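Local coordinates for DUF5624 domain-containing protein (Legionella pneumophila subsp. pneumophila, PDB 4JX2) that is of unknown function but is probably secreted, and combines many helices with a small mixed beta sheet in a two-chain assembly, at residues A127-E131 / N132-S136; A135-K138 / S139-N143; Q311-Q315 / A316-Y320. All coordinates share one frame; numbering follows the deposited sequence.

Contact 1: residues A127-E131 / N132-S136; sequences AKIKE and NGDAS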
loop_
_atom_site.group_PDB
_atom_site.type_symbol
_atom_site.label_atom_id
_atom_site.label_comp_id
_atom_site.label_asym_id
_atom_site.label_seq_id
_atom_site.Cartn_x
_atom_site.Cartn_y
_atom_site.Cartn_z
ATOM N N ALA A 127 -13.844 27.678 -2.177
ATOM C CA ALA A 127 -12.823 28.730 -2.132
ATOM C C ALA A 127 -11.782 28.509 -3.240
ATOM O O ALA A 127 -11.366 29.487 -3.892
ATOM C CB ALA A 127 -12.158 28.774 -0.760
ATOM N N LYS A 128 -11.391 27.220 -3.488
ATOM C CA LYS A 128 -10.438 26.861 -4.557
ATOM C C LYS A 128 -11.081 27.077 -5.951
ATOM O O LYS A 128 -10.426 27.657 -6.835
ATOM C CB LYS A 128 -9.912 25.428 -4.414
ATOM C CG LYS A 128 -8.830 25.088 -5.454
ATOM C CD LYS A 128 -7.426 25.223 -4.927
ATOM C CE LYS A 128 -6.740 26.449 -5.430
ATOM N NZ LYS A 128 -5.417 26.620 -4.777
ATOM N N ILE A 129 -12.374 26.652 -6.126
ATOM C CA ILE A 129 -13.129 26.837 -7.366
ATOM C C ILE A 129 -13.144 28.330 -7.699
ATOM O O ILE A 129 -12.915 28.690 -8.856
ATOM C CB ILE A 129 -14.553 26.229 -7.260
ATOM C CG1 ILE A 129 -14.494 24.688 -7.061
ATOM C CG2 ILE A 129 -15.415 26.579 -8.486
ATOM C CD1 ILE A 129 -15.680 24.086 -6.359
ATOM N N LYS A 130 -13.352 29.201 -6.675
ATOM C CA LYS A 130 -13.369 30.662 -6.845
ATOM C C LYS A 130 -11.990 31.151 -7.319
ATOM O O LYS A 130 -11.916 31.872 -8.317
ATOM C CB LYS A 130 -13.790 31.365 -5.545
ATOM C CG LYS A 130 -13.811 32.883 -5.652
ATOM C CD LYS A 130 -14.306 33.532 -4.386
ATOM C CE LYS A 130 -14.386 35.031 -4.521
ATOM N NZ LYS A 130 -13.075 35.692 -4.296
ATOM N N GLU A 131 -10.903 30.714 -6.632
ATOM C CA GLU A 131 -9.512 31.075 -6.949
ATOM C C GLU A 131 -9.161 30.743 -8.424
ATOM O O GLU A 131 -8.542 31.565 -9.118
ATOM C CB GLU A 131 -8.557 30.380 -5.980
ATOM C CG GLU A 131 -7.146 30.944 -5.985
ATOM C CD GLU A 131 -6.063 29.907 -5.757
ATOM O OE1 GLU A 131 -5.798 29.581 -4.578
ATOM O OE2 GLU A 131 -5.495 29.403 -6.755
ATOM N N ASN A 132 -9.632 29.577 -8.911
ATOM C CA ASN A 132 -9.447 29.104 -10.288
ATOM C C ASN A 132 -10.321 29.869 -11.304
ATOM O O ASN A 132 -10.283 29.551 -12.500
ATOM C CB ASN A 132 -9.741 27.601 -10.390
ATOM C CG ASN A 132 -8.876 26.722 -9.521
ATOM O OD1 ASN A 132 -7.730 27.049 -9.183
ATOM N ND2 ASN A 132 -9.415 25.574 -9.148
ATOM N N GLY A 133 -11.073 30.862 -10.831
ATOM C CA GLY A 133 -11.935 31.692 -11.666
ATOM C C GLY A 133 -13.148 30.991 -12.249
ATOM O O GLY A 133 -13.594 31.338 -13.350
ATOM N N ASP A 134 -13.698 29.998 -11.525
ATOM C CA ASP A 134 -14.898 29.282 -11.970
ATOM C C ASP A 134 -16.076 29.817 -11.167
ATOM O O ASP A 134 -16.136 29.648 -9.950
ATOM C CB ASP A 134 -14.736 27.751 -11.845
ATOM C CG ASP A 134 -15.897 26.901 -12.369
ATOM O OD1 ASP A 134 -16.982 27.467 -12.646
ATOM O OD2 ASP A 134 -15.731 25.657 -12.466
ATOM N N ALA A 135 -16.993 30.486 -11.858
ATOM C CA ALA A 135 -18.191 31.129 -11.323
ATOM C C ALA A 135 -19.216 30.133 -10.762
ATOM O O ALA A 135 -20.136 30.556 -10.052
ATOM C CB ALA A 135 -18.839 31.967 -12.413
ATOM N N SER A 136 -19.055 28.821 -11.055
ATOM C CA SER A 136 -19.961 27.764 -10.581
ATOM C C SER A 136 -19.930 27.630 -9.052
ATOM O O SER A 136 -20.772 26.924 -8.494
ATOM C CB SER A 136 -19.627 26.417 -11.219
ATOM O OG SER A 136 -19.658 26.465 -12.636
#
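K128 and I129 offer their carbonyl oxygens to the chain that follows, where G133, with a positive phi of 69°, ends helix 119-131 in a Schellman motif. Two bonds define the motif. D134 N reaches back to I129 O at 3.1 Å, and G133 N reaches K130 O at 2.8 Å. Just before them, N132 N donates to K128 O at 2.9 Å, the last ordinary turn of the helix.

The side chains of I129 and D134 run alongside each other, in the same direction. I129 CG2 rests on D134 CB at 3.6 Å. With CG anti to the backbone N (chi1 -176°), D134 brings OD1 to S136. This oxygen takes both S136 N and S136 OG, each at 2.9 Å, from the same face of the carboxylate plane. The bond to S136 N is a capping bond. N132 crosses K128 at an angle, its ND2 near K128 CG. That ND2 donates to E64 and S63 of the second subunit. K128 NZ forms a salt bridge with E131 OE1 at 3.0 Å, meeting it from above the carboxylate plane, and a second one with E338 of the second subunit. This lysine probably offsets the closeness of E131 to that E338.

The turn joins helix 119-131 to helix 136-155. I129 and K130 touch W137 of the latter, while A127 and K128 touch M205 of helix 205-213.

Contact 2: residues A135-K138 / S139-N143; sequences ASWK and SQMEN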
loop_
_atom_site.group_PDB
_atom_site.type_symbol
_atom_site.label_atom_id
_atom_site.label_comp_id
_atom_site.label_asym_id
_atom_site.label_seq_id
_atom_site.Cartn_x
_atom_site.Cartn_y
_atom_site.Cartn_z
ATOM N N ALA A 135 -16.993 30.486 -11.858
ATOM C CA ALA A 135 -18.191 31.129 -11.323
ATOM C C ALA A 135 -19.216 30.133 -10.762
ATOM O O ALA A 135 -20.136 30.556 -10.052
ATOM C CB ALA A 135 -18.839 31.967 -12.413
ATOM N N SER A 136 -19.055 28.821 -11.055
ATOM C CA SER A 136 -19.961 27.764 -10.581
ATOM C C SER A 136 -19.930 27.630 -9.052
ATOM O O SER A 136 -20.772 26.924 -8.494
ATOM C CB SER A 136 -19.627 26.417 -11.219
ATOM O OG SER A 136 -19.658 26.465 -12.636
ATOM N N TRP A 137 -18.984 28.311 -8.374
ATOM C CA TRP A 137 -18.888 28.272 -6.911
ATOM C C TRP A 137 -20.121 28.946 -6.268
ATOM O O TRP A 137 -20.559 28.525 -5.198
ATOM C CB TRP A 137 -17.572 28.918 -6.420
ATOM C CG TRP A 137 -17.533 30.424 -6.470
ATOM C CD1 TRP A 137 -17.004 31.202 -7.459
ATOM C CD2 TRP A 137 -17.984 31.329 -5.444
ATOM N NE1 TRP A 137 -17.121 32.534 -7.130
ATOM C CE2 TRP A 137 -17.686 32.639 -5.881
ATOM C CE3 TRP A 137 -18.607 31.157 -4.192
ATOM C CZ2 TRP A 137 -17.993 33.772 -5.112
ATOM C CZ3 TRP A 137 -18.938 32.282 -3.450
ATOM C CH2 TRP A 137 -18.625 33.571 -3.908
ATOM N N LYS A 138 -20.670 29.981 -6.941
ATOM C CA LYS A 138 -21.821 30.760 -6.498
ATOM C C LYS A 138 -23.083 29.937 -6.553
ATOM O O LYS A 138 -23.864 29.972 -5.597
ATOM C CB LYS A 138 -21.976 32.029 -7.337
ATOM C CG LYS A 138 -20.956 33.099 -7.011
ATOM C CD LYS A 138 -21.163 34.356 -7.822
ATOM C CE LYS A 138 -19.839 35.042 -8.035
ATOM N NZ LYS A 138 -19.995 36.477 -8.367
ATOM N N SER A 139 -23.289 29.190 -7.661
ATOM C CA SER A 139 -24.481 28.351 -7.819
ATOM C C SER A 139 -24.397 27.119 -6.923
ATOM O O SER A 139 -25.413 26.727 -6.366
ATOM C CB SER A 139 -24.703 27.966 -9.275
ATOM O OG SER A 139 -23.579 27.294 -9.812
ATOM N N GLN A 140 -23.192 26.557 -6.736
ATOM C CA GLN A 140 -22.966 25.403 -5.848
ATOM C C GLN A 140 -23.191 25.811 -4.393
ATOM O O GLN A 140 -23.813 25.048 -3.648
ATOM C CB GLN A 140 -21.558 24.816 -6.020
ATOM C CG GLN A 140 -21.308 24.066 -7.333
ATOM C CD GLN A 140 -21.901 22.673 -7.380
ATOM O OE1 GLN A 140 -22.452 22.153 -6.419
ATOM N NE2 GLN A 140 -21.829 22.045 -8.521
HETATM N N MSE A 141 -22.726 27.033 -3.998
HETATM C CA MSE A 141 -22.920 27.535 -2.639
HETATM C C MSE A 141 -24.395 27.831 -2.365
HETATM O O MSE A 141 -24.886 27.485 -1.281
HETATM C CB MSE A 141 -22.076 28.774 -2.341
HETATM C CG MSE A 141 -21.958 29.017 -0.839
HETATM SE SE MSE A 141 -21.135 30.681 -0.348
HETATM C CE MSE A 141 -19.376 30.090 -0.205
ATOM N N GLU A 142 -25.111 28.433 -3.346
ATOM C CA GLU A 142 -26.538 28.724 -3.198
ATOM C C GLU A 142 -27.316 27.421 -2.872
ATOM O O GLU A 142 -28.167 27.406 -1.977
ATOM C CB GLU A 142 -27.073 29.386 -4.466
ATOM C CG GLU A 142 -28.544 29.791 -4.383
ATOM C CD GLU A 142 -29.622 28.717 -4.497
ATOM O OE1 GLU A 142 -29.421 27.707 -5.219
ATOM O OE2 GLU A 142 -30.685 28.900 -3.858
ATOM N N ASN A 143 -27.004 26.336 -3.601
ATOM C CA ASN A 143 -27.635 25.041 -3.436
ATOM C C ASN A 143 -27.232 24.411 -2.110
ATOM O O ASN A 143 -28.096 23.870 -1.415
ATOM C CB ASN A 143 -27.279 24.141 -4.596
ATOM C CG ASN A 143 -27.907 22.803 -4.466
ATOM O OD1 ASN A 143 -29.118 22.633 -4.714
ATOM N ND2 ASN A 143 -27.098 21.852 -4.002
#
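W137 and M141, one helical turn apart, make the main side-chain contact here. It is a Met-aromatic contact, with the selenium of selenomethionine M141 standing in for sulfur. The two side chains run side by side in the same direction. SE lies 5.5 Å from the centroid of the six-membered ring of W137. It sits 85° off the ring normal, so it approaches the edge and not a face. The terminal CE follows the same edge and comes within 3.9 Å of CZ3 of W137. The bend at chi3 of M141 (-92°) turns CE back toward the indole.

Apolar cover of the indole also comes from within 135-138. K138 CG lies 3.4 Å above the W137 ring plane, over its centre. The rest of the K138 chain is extended, and its NZ donates to a bound pentaethylene glycol.

Hydrogen bonding centres on S136 O, which has two donors. Q140 N reaches it at 3.0 Å, as the helix requires. S139 OG reaches it at 3.1 Å, from the same face of the carbonyl plane. A chi1 of 57° folds this hydroxyl back over the preceding turn. M141 N to W137 O and E142 N to K138 O continue the ladder.

The Q140 amide turns to the neighbouring chain, and its NE2 donates to I54 O of the second subunit. M141 also packs on L123, M193, V196 and L197. This is the opening part, about two turns, of an amphipathic helix: W137 and M141 face the helices 119-131 and 175-197, and K138, S139 and E142 are exposed.

Contact 3: residues Q311-Q315 / A316-Y320; sequences QELTQ and ADYNY. With SO4 (sulfate ion), chain E.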
loop_
_atom_site.group_PDB
_atom_site.type_symbol
_atom_site.label_atom_id
_atom_site.label_comp_id
_atom_site.label_asym_id
_atom_site.label_seq_id
_atom_site.Cartn_x
_atom_site.Cartn_y
_atom_site.Cartn_z
ATOM N N GLN A 311 -23.996 -16.858 2.063
ATOM C CA GLN A 311 -24.051 -17.620 3.303
ATOM C C GLN A 311 -22.880 -18.613 3.348
ATOM O O GLN A 311 -22.291 -18.838 4.416
ATOM C CB GLN A 311 -25.413 -18.317 3.464
ATOM C CG GLN A 311 -25.687 -18.902 4.870
ATOM C CD GLN A 311 -25.261 -18.029 6.045
ATOM O OE1 GLN A 311 -25.588 -16.833 6.132
ATOM N NE2 GLN A 311 -24.527 -18.624 6.985
ATOM N N GLU A 312 -22.502 -19.136 2.171
ATOM C CA GLU A 312 -21.388 -20.049 2.026
ATOM C C GLU A 312 -20.425 -19.547 0.950
ATOM O O GLU A 312 -20.834 -19.268 -0.189
ATOM C CB GLU A 312 -21.895 -21.460 1.685
ATOM C CG GLU A 312 -20.818 -22.524 1.751
ATOM C CD GLU A 312 -21.211 -23.870 1.182
ATOM O OE1 GLU A 312 -21.403 -23.969 -0.052
ATOM O OE2 GLU A 312 -21.251 -24.846 1.964
ATOM N N LEU A 313 -19.144 -19.459 1.310
ATOM C CA LEU A 313 -18.059 -19.100 0.390
ATOM C C LEU A 313 -17.755 -20.363 -0.428
ATOM O O LEU A 313 -17.797 -21.461 0.138
ATOM C CB LEU A 313 -16.840 -18.663 1.246
ATOM C CG LEU A 313 -16.003 -17.420 0.883
ATOM C CD1 LEU A 313 -16.843 -16.196 0.629
ATOM C CD2 LEU A 313 -15.028 -17.094 1.996
ATOM N N THR A 314 -17.499 -20.258 -1.740
ATOM C CA THR A 314 -17.183 -21.480 -2.513
ATOM C C THR A 314 -15.823 -21.999 -2.053
ATOM O O THR A 314 -15.037 -21.219 -1.521
ATOM C CB THR A 314 -17.209 -21.231 -4.039
ATOM O OG1 THR A 314 -16.119 -20.387 -4.426
ATOM C CG2 THR A 314 -18.522 -20.668 -4.526
ATOM N N GLN A 315 -15.526 -23.280 -2.259
ATOM C CA GLN A 315 -14.233 -23.817 -1.830
ATOM C C GLN A 315 -13.087 -23.063 -2.528
ATOM O O GLN A 315 -12.111 -22.716 -1.862
ATOM C CB GLN A 315 -14.145 -25.339 -2.044
ATOM C CG GLN A 315 -13.028 -26.019 -1.226
ATOM C CD GLN A 315 -13.252 -26.018 0.277
ATOM O OE1 GLN A 315 -14.187 -26.638 0.793
ATOM N NE2 GLN A 315 -12.376 -25.346 1.016
ATOM N N ALA A 316 -13.265 -22.712 -3.822
ATOM C CA ALA A 316 -12.302 -21.929 -4.606
ATOM C C ALA A 316 -12.078 -20.533 -3.992
ATOM O O ALA A 316 -10.928 -20.119 -3.822
ATOM C CB ALA A 316 -12.778 -21.792 -6.048
ATOM N N ASP A 317 -13.172 -19.820 -3.650
ATOM C CA ASP A 317 -13.104 -18.480 -3.064
ATOM C C ASP A 317 -12.551 -18.533 -1.648
ATOM O O ASP A 317 -11.807 -17.635 -1.269
ATOM C CB ASP A 317 -14.481 -17.802 -3.089
ATOM C CG ASP A 317 -14.965 -17.458 -4.483
ATOM O OD1 ASP A 317 -14.205 -17.685 -5.453
ATOM O OD2 ASP A 317 -16.086 -16.926 -4.606
ATOM N N TYR A 318 -12.895 -19.578 -0.874
ATOM C CA TYR A 318 -12.374 -19.740 0.477
ATOM C C TYR A 318 -10.850 -19.992 0.410
ATOM O O TYR A 318 -10.089 -19.297 1.094
ATOM C CB TYR A 318 -13.099 -20.869 1.243
ATOM C CG TYR A 318 -12.546 -21.115 2.636
ATOM C CD1 TYR A 318 -12.938 -20.324 3.715
ATOM C CD2 TYR A 318 -11.630 -22.135 2.873
ATOM C CE1 TYR A 318 -12.429 -20.544 4.997
ATOM C CE2 TYR A 318 -11.108 -22.360 4.149
ATOM C CZ TYR A 318 -11.511 -21.564 5.210
ATOM O OH TYR A 318 -10.997 -21.786 6.470
ATOM N N ASN A 319 -10.413 -20.951 -0.444
ATOM C CA ASN A 319 -8.994 -21.279 -0.607
ATOM C C ASN A 319 -8.221 -20.048 -1.075
ATOM O O ASN A 319 -7.059 -19.873 -0.697
ATOM C CB ASN A 319 -8.791 -22.474 -1.570
ATOM C CG ASN A 319 -9.344 -23.795 -1.051
ATOM O OD1 ASN A 319 -9.631 -23.973 0.143
ATOM N ND2 ASN A 319 -9.527 -24.756 -1.940
ATOM N N TYR A 320 -8.889 -19.166 -1.849
ATOM C CA TYR A 320 -8.277 -17.941 -2.333
ATOM C C TYR A 320 -7.895 -17.021 -1.162
ATOM O O TYR A 320 -6.737 -16.643 -1.052
ATOM C CB TYR A 320 -9.176 -17.199 -3.353
ATOM C CG TYR A 320 -8.584 -15.873 -3.771
ATOM C CD1 TYR A 320 -7.446 -15.818 -4.579
ATOM C CD2 TYR A 320 -9.086 -14.675 -3.271
ATOM C CE1 TYR A 320 -6.855 -14.601 -4.913
ATOM C CE2 TYR A 320 -8.513 -13.451 -3.613
ATOM C CZ TYR A 320 -7.395 -13.419 -4.430
ATOM O OH TYR A 320 -6.807 -12.216 -4.725
HETATM S S SO4 E . -18.339 -25.274 -3.842
HETATM O O1 SO4 E . -18.405 -26.738 -3.819
HETATM O O2 SO4 E . -17.016 -24.860 -4.333
HETATM O O3 SO4 E . -19.391 -24.732 -4.713
HETATM O O4 SO4 E . -18.550 -24.768 -2.487
#
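T314 is the N-cap of helix 315-339, and its OG1 accepts from D317 N at 3.1 Å. The bond is fairly straight (159°). A chi1 of 69° sets OG1 between the backbone N and the carbonyl carbon, facing the first turn. Y318 N to T314 O and N319 N to Q315 O, both at 2.8 Å, open the regular ladder. Q315 N donates to O2 of a sulfate ion at 3.0 Å, with a weak second bond to O4. The anion thus sits at the helix start, where the helix dipole would probably favour it. It probably comes from the crystallisation liquor.

One bond links side chains a turn apart. Q315 NE2 donates to N319 OD1 at 3.2 Å. The line leaves close to the amide plane of Q315 but arrives 38° above the carbonyl plane of N319. The bend at chi2 of Q315 turns the amide forward along the helix, toward N319.

The buried D317 side chain runs at a slant to that of T314. Its OD2 accepts from S307 OG, and T314 N also bonds to that hydroxyl. L313 O accepts from R94 NH1, which ties the incoming loop to the loop before strand 96-101.

The packing is lighter. The Q315 amide stands nearly upright to the Y318 ring, with NE2 3.8 Å from CD2. Near the plane of that ring, at its edge, L313 CD2 lies 4.2 Å from Y318 CD1.

In the fold
Contacts 1 and 2 form one continuous piece of structure. They share A135 and S136, and their centres are about 9 Å apart. Contact 1 ends helix 119-131, and contact 2 begins helix 136-155. They also touch through side chains: K130 CG lies 3.6 Å from W137 NE1, and I129 CG2 lies 3.8 Å from W137 CB. Both meet the second subunit. Contact 3 is remote, with its centre about 50 Å from that of contact 1 and about 49 Å from that of contact 2. No other protein chain of the assembly touches its segments. The function is unknown, and no site can be assigned to these contacts. The bound sulfate and pentaethylene glycol are probably crystallisation components.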